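Local coordinates for protein acetone carboxylase alpha subunit (Xanthobacter autotrophicus Py2, PDB 5M45) that forms the alpha subunit of acetone carboxylase, a large multi-chain assembly, and belongs to the hydantoinase B/oxoprolinase family, at residues A[631-644]-A[657-671]. Residues are numbered along the deposited sequence; the frame is centred on the assembly and turned at random.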
loop_
_atom_site.group_PDB
_atom_site.type_symbol
_atom_site.label_atom_id
_atom_site.label_comp_id
_atom_site.label_asym_id
_atom_site.label_seq_id
_atom_site.Cartn_x
_atom_site.Cartn_y
_atom_site.Cartn_z
ATOM N N PRO A 631 -44.716 25.019 -1.773
ATOM C CA PRO A 631 -44.195 26.388 -1.991
ATOM C C PRO A 631 -45.272 27.436 -2.173
ATOM O O PRO A 631 -45.033 28.615 -1.927
ATOM C CB PRO A 631 -43.425 26.260 -3.318
ATOM C CG PRO A 631 -43.043 24.829 -3.401
ATOM C CD PRO A 631 -44.167 24.070 -2.760
ATOM N N LEU A 632 -46.465 27.015 -2.607
ATOM C CA LEU A 632 -47.583 27.960 -2.749
ATOM C C LEU A 632 -48.108 28.526 -1.411
ATOM O O LEU A 632 -48.875 29.499 -1.397
ATOM C CB LEU A 632 -48.743 27.293 -3.546
ATOM C CG LEU A 632 -49.295 28.130 -4.696
ATOM C CD1 LEU A 632 -48.260 28.265 -5.795
ATOM C CD2 LEU A 632 -50.528 27.437 -5.245
ATOM N N ASP A 633 -47.709 27.905 -0.297
ATOM C CA ASP A 633 -48.012 28.402 1.030
ATOM C C ASP A 633 -46.900 29.243 1.662
ATOM O O ASP A 633 -47.076 29.710 2.786
ATOM C CB ASP A 633 -48.404 27.247 1.943
ATOM C CG ASP A 633 -49.780 26.618 1.509
ATOM O OD1 ASP A 633 -50.645 27.367 1.055
ATOM O OD2 ASP A 633 -50.001 25.384 1.536
ATOM N N ARG A 634 -45.773 29.464 0.967
ATOM C CA ARG A 634 -44.708 30.281 1.536
ATOM C C ARG A 634 -45.192 31.722 1.703
ATOM O O ARG A 634 -45.927 32.217 0.865
ATOM C CB ARG A 634 -43.451 30.270 0.676
ATOM C CG ARG A 634 -42.260 31.054 1.258
ATOM C CD ARG A 634 -40.979 30.545 0.658
ATOM N NE ARG A 634 -39.735 31.181 1.064
ATOM C CZ ARG A 634 -39.121 30.992 2.254
ATOM N NH1 ARG A 634 -39.691 30.270 3.213
ATOM N NH2 ARG A 634 -37.947 31.578 2.506
ATOM N N GLU A 635 -44.771 32.367 2.784
ATOM C CA GLU A 635 -45.046 33.775 3.025
ATOM C C GLU A 635 -44.479 34.654 1.903
ATOM O O GLU A 635 -43.264 34.608 1.669
ATOM C CB GLU A 635 -44.502 34.171 4.410
ATOM C CG GLU A 635 -45.177 35.388 5.037
ATOM C CD GLU A 635 -46.706 35.176 5.392
ATOM O OE1 GLU A 635 -47.588 35.912 4.789
ATOM O OE2 GLU A 635 -47.042 34.287 6.280
ATOM N N PRO A 636 -45.328 35.424 1.178
ATOM C CA PRO A 636 -44.774 36.195 0.044
ATOM C C PRO A 636 -43.578 37.109 0.356
ATOM O O PRO A 636 -42.654 37.172 -0.443
ATOM C CB PRO A 636 -45.960 36.970 -0.498
ATOM C CG PRO A 636 -47.127 36.092 -0.163
ATOM C CD PRO A 636 -46.802 35.500 1.204
ATOM N N GLN A 637 -43.576 37.759 1.520
ATOM C CA GLN A 637 -42.447 38.626 1.913
ATOM C C GLN A 637 -41.130 37.827 2.037
ATOM O O GLN A 637 -40.068 38.356 1.763
ATOM C CB GLN A 637 -42.769 39.403 3.209
ATOM C CG GLN A 637 -41.746 40.475 3.600
ATOM C CD GLN A 637 -41.566 41.511 2.498
ATOM O OE1 GLN A 637 -42.535 42.099 1.998
ATOM N NE2 GLN A 637 -40.337 41.715 2.073
ATOM N N ALA A 638 -41.208 36.557 2.428
ATOM C CA ALA A 638 -40.002 35.723 2.554
ATOM C C ALA A 638 -39.373 35.425 1.180
ATOM O O ALA A 638 -38.148 35.284 1.081
ATOM C CB ALA A 638 -40.303 34.416 3.311
ATOM N N VAL A 639 -40.208 35.345 0.137
ATOM C CA VAL A 639 -39.744 35.195 -1.240
ATOM C C VAL A 639 -39.022 36.497 -1.652
ATOM O O VAL A 639 -37.893 36.441 -2.143
ATOM C CB VAL A 639 -40.872 34.800 -2.226
ATOM C CG1 VAL A 639 -40.339 34.675 -3.652
ATOM C CG2 VAL A 639 -41.530 33.485 -1.813
ATOM N N ALA A 640 -39.631 37.662 -1.430
ATOM C CA ALA A 640 -38.968 38.933 -1.751
ATOM C C ALA A 640 -37.618 39.098 -0.992
ATOM O O ALA A 640 -36.592 39.474 -1.596
ATOM C CB ALA A 640 -39.888 40.108 -1.455
ATOM N N ASP A 641 -37.615 38.776 0.304
ATOM C CA ASP A 641 -36.379 38.806 1.117
ATOM C C ASP A 641 -35.297 37.887 0.529
ATOM O O ASP A 641 -34.138 38.273 0.453
ATOM C CB ASP A 641 -36.628 38.375 2.579
ATOM C CG ASP A 641 -37.536 39.343 3.352
ATOM O OD1 ASP A 641 -37.812 40.474 2.897
ATOM O OD2 ASP A 641 -38.027 38.969 4.438
ATOM N N ASP A 642 -35.694 36.687 0.108
ATOM C CA ASP A 642 -34.763 35.730 -0.531
ATOM C C ASP A 642 -34.134 36.264 -1.830
ATOM O O ASP A 642 -32.929 36.065 -2.055
ATOM C CB ASP A 642 -35.454 34.395 -0.830
ATOM C CG ASP A 642 -35.585 33.491 0.377
ATOM O OD1 ASP A 642 -34.957 33.757 1.419
ATOM O OD2 ASP A 642 -36.314 32.455 0.270
ATOM N N ILE A 643 -34.945 36.920 -2.674
ATOM C CA ILE A 643 -34.409 37.522 -3.899
ATOM C C ILE A 643 -33.422 38.635 -3.559
ATOM O O ILE A 643 -32.314 38.654 -4.114
ATOM C CB ILE A 643 -35.523 38.041 -4.829
ATOM C CG1 ILE A 643 -36.421 36.862 -5.256
ATOM C CG2 ILE A 643 -34.942 38.740 -6.065
ATOM C CD1 ILE A 643 -37.773 37.307 -5.754
ATOM N N ASN A 644 -33.802 39.535 -2.636
ATOM C CA ASN A 644 -32.923 40.637 -2.227
ATOM C C ASN A 644 -31.643 40.137 -1.561
ATOM O O ASN A 644 -30.605 40.764 -1.708
ATOM C CB ASN A 644 -33.654 41.610 -1.298
ATOM C CG ASN A 644 -34.731 42.427 -2.045
ATOM O OD1 ASN A 644 -34.601 42.766 -3.243
ATOM N ND2 ASN A 644 -35.817 42.713 -1.353
ATOM N N TYR A 657 -43.148 29.692 -6.605
ATOM C CA TYR A 657 -43.876 30.126 -5.411
ATOM C C TYR A 657 -45.176 30.890 -5.707
ATOM O O TYR A 657 -45.963 31.142 -4.776
ATOM C CB TYR A 657 -42.950 31.012 -4.560
ATOM C CG TYR A 657 -41.672 30.350 -4.078
ATOM C CD1 TYR A 657 -41.682 29.544 -2.932
ATOM C CD2 TYR A 657 -40.462 30.565 -4.703
ATOM C CE1 TYR A 657 -40.531 28.953 -2.464
ATOM C CE2 TYR A 657 -39.303 29.986 -4.232
ATOM C CZ TYR A 657 -39.331 29.165 -3.117
ATOM O OH TYR A 657 -38.180 28.557 -2.646
ATOM N N GLY A 658 -45.406 31.251 -6.967
ATOM C CA GLY A 658 -46.581 32.028 -7.350
ATOM C C GLY A 658 -46.567 33.445 -6.805
ATOM O O GLY A 658 -47.634 34.060 -6.624
ATOM N N VAL A 659 -45.369 33.976 -6.532
ATOM C CA VAL A 659 -45.250 35.319 -5.953
ATOM C C VAL A 659 -44.807 36.311 -7.030
ATOM O O VAL A 659 -43.845 36.057 -7.771
ATOM C CB VAL A 659 -44.276 35.323 -4.734
ATOM C CG1 VAL A 659 -44.059 36.735 -4.194
ATOM C CG2 VAL A 659 -44.788 34.399 -3.626
ATOM N N VAL A 660 -45.545 37.421 -7.136
ATOM C CA VAL A 660 -45.204 38.507 -8.052
ATOM C C VAL A 660 -44.430 39.571 -7.281
ATOM O O VAL A 660 -44.945 40.154 -6.327
ATOM C CB VAL A 660 -46.468 39.123 -8.697
ATOM C CG1 VAL A 660 -46.088 40.264 -9.655
ATOM C CG2 VAL A 660 -47.270 38.034 -9.422
ATOM N N VAL A 661 -43.189 39.807 -7.687
ATOM C CA VAL A 661 -42.360 40.896 -7.128
ATOM C C VAL A 661 -42.075 41.969 -8.150
ATOM O O VAL A 661 -42.141 41.703 -9.342
ATOM C CB VAL A 661 -41.020 40.377 -6.531
ATOM C CG1 VAL A 661 -41.301 39.423 -5.375
ATOM C CG2 VAL A 661 -40.147 39.709 -7.573
ATOM N N ARG A 662 -41.799 43.178 -7.651
ATOM C CA ARG A 662 -41.380 44.334 -8.453
ATOM C C ARG A 662 -40.334 45.157 -7.737
ATOM O O ARG A 662 -40.379 45.334 -6.542
ATOM C CB ARG A 662 -42.531 45.268 -8.762
ATOM C CG ARG A 662 -43.064 45.018 -10.183
ATOM C CD ARG A 662 -44.067 46.024 -10.709
ATOM N NE ARG A 662 -45.240 46.201 -9.865
ATOM C CZ ARG A 662 -46.270 45.359 -9.773
ATOM N NH1 ARG A 662 -47.243 45.697 -8.953
ATOM N NH2 ARG A 662 -46.362 44.192 -10.433
ATOM N N LYS A 663 -39.446 45.732 -8.528
ATOM C CA LYS A 663 -38.330 46.506 -8.047
ATOM C C LYS A 663 -38.827 47.898 -7.689
ATOM O O LYS A 663 -39.460 48.569 -8.509
ATOM C CB LYS A 663 -37.251 46.548 -9.138
ATOM C CG LYS A 663 -35.828 46.417 -8.635
ATOM C CD LYS A 663 -34.847 45.985 -9.707
ATOM C CE LYS A 663 -33.643 46.913 -9.761
ATOM N NZ LYS A 663 -32.606 46.389 -10.688
ATOM N N GLY A 664 -38.566 48.339 -6.457
ATOM C CA GLY A 664 -38.867 49.718 -6.054
ATOM C C GLY A 664 -37.796 50.709 -6.523
ATOM O O GLY A 664 -36.813 50.326 -7.181
ATOM N N ALA A 665 -37.981 51.979 -6.160
ATOM C CA ALA A 665 -37.014 53.052 -6.494
ATOM C C ALA A 665 -35.595 52.801 -5.914
ATOM O O ALA A 665 -34.583 53.014 -6.610
ATOM C CB ALA A 665 -37.551 54.413 -6.041
ATOM N N ASP A 666 -35.539 52.295 -4.675
ATOM C CA ASP A 666 -34.280 51.892 -4.031
ATOM C C ASP A 666 -33.582 50.642 -4.601
ATOM O O ASP A 666 -32.554 50.237 -4.064
ATOM C CB ASP A 666 -34.466 51.736 -2.499
ATOM C CG ASP A 666 -35.497 50.655 -2.100
ATOM O OD1 ASP A 666 -36.129 50.014 -2.974
ATOM O OD2 ASP A 666 -35.690 50.461 -0.879
ATOM N N GLY A 667 -34.116 50.016 -5.657
ATOM C CA GLY A 667 -33.503 48.797 -6.229
ATOM C C GLY A 667 -33.915 47.494 -5.544
ATOM O O GLY A 667 -33.524 46.421 -6.011
ATOM N N GLN A 668 -34.711 47.577 -4.470
ATOM C CA GLN A 668 -35.153 46.395 -3.699
ATOM C C GLN A 668 -36.499 45.849 -4.202
ATOM O O GLN A 668 -37.415 46.616 -4.485
ATOM C CB GLN A 668 -35.299 46.753 -2.220
ATOM C CG GLN A 668 -34.002 47.135 -1.520
ATOM C CD GLN A 668 -33.071 45.964 -1.342
ATOM O OE1 GLN A 668 -33.258 45.138 -0.442
ATOM N NE2 GLN A 668 -32.065 45.865 -2.216
ATOM N N TYR A 669 -36.605 44.535 -4.316
ATOM C CA TYR A 669 -37.872 43.897 -4.692
ATOM C C TYR A 669 -38.890 43.924 -3.543
ATOM O O TYR A 669 -38.563 43.681 -2.400
ATOM C CB TYR A 669 -37.646 42.449 -5.147
ATOM C CG TYR A 669 -36.933 42.317 -6.466
ATOM C CD1 TYR A 669 -37.642 42.339 -7.675
ATOM C CD2 TYR A 669 -35.541 42.166 -6.523
ATOM C CE1 TYR A 669 -36.990 42.178 -8.894
ATOM C CE2 TYR A 669 -34.873 42.016 -7.733
ATOM C CZ TYR A 669 -35.602 42.042 -8.915
ATOM O OH TYR A 669 -34.964 41.885 -10.119
ATOM N N GLY A 670 -40.135 44.207 -3.874
ATOM C CA GLY A 670 -41.273 44.141 -2.936
ATOM C C GLY A 670 -42.435 43.348 -3.523
ATOM O O GLY A 670 -42.470 43.107 -4.719
ATOM N N VAL A 671 -43.380 42.949 -2.689
ATOM C CA VAL A 671 -44.474 42.071 -3.119
ATOM C C VAL A 671 -45.664 42.867 -3.670
ATOM O O VAL A 671 -46.091 43.835 -3.054
ATOM C CB VAL A 671 -44.984 41.228 -1.928
ATOM C CG1 VAL A 671 -46.219 40.404 -2.310
ATOM C CG2 VAL A 671 -43.848 40.332 -1.395
HETATM O O HOH W 1 -39.332 43.941 0.346
HETATM O O HOH W 2 -43.131 43.713 -0.001
HETATM O O HOH W 3 -30.331 43.506 -2.529
#
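Asn644 grips the backbone of Tyr669 with both ends of its amide. OD1 accepts from Tyr669 N at 2.9 Å, and ND2 donates to Tyr669 O at 3.1 Å, each carbonyl being met in its plane on a lone pair. With both ends of the amide engaged, its rotation is fixed; OD1 also lies at the edge of the Tyr669 ring, and the Gln668 amide stacks on that of Asn644, their planes 27° apart.

The residue before it, Ile643, splits its branches. CG2, anti to the backbone N, meets Tyr669 CD2 at 3.5 Å, while CD1 reaches tip to tip toward Val661 CG2. Ala640 sets its methyl among Val661, Val671 and the carbonyl of Tyr669, and Val671 CG2 comes up to Pro636 O at 3.5 Å. Val639 CG2 rests on one face of the Tyr657 ring, 4.2 Å from the centroid in a CH-pi contact, and also touches Val659 CG2. Arg634 runs alongside that ring, its CD 3.5 Å from Tyr657 CE1.

Further out, Arg634 pairs with Asp642 and, through NH1, with Asp470; Arg515 is a second partner of Asp642. On the exposed side, Gln637 NE2 donates to Asp641 OD1; one water bridges Gln637 NE2 to Tyr669 O and a second bridges Gln637 OE1 to Val671 N. Arg680 of helix 673-690 bonds the carbonyls of Arg634 and Tyr657.

The whole is a helix laid antiparallel along one strand, 669-671, of a two-stranded beta hairpin, the two chain pieces being joined through helix 652-657: a helix packed against a beta hairpin, far from the centre of the chain.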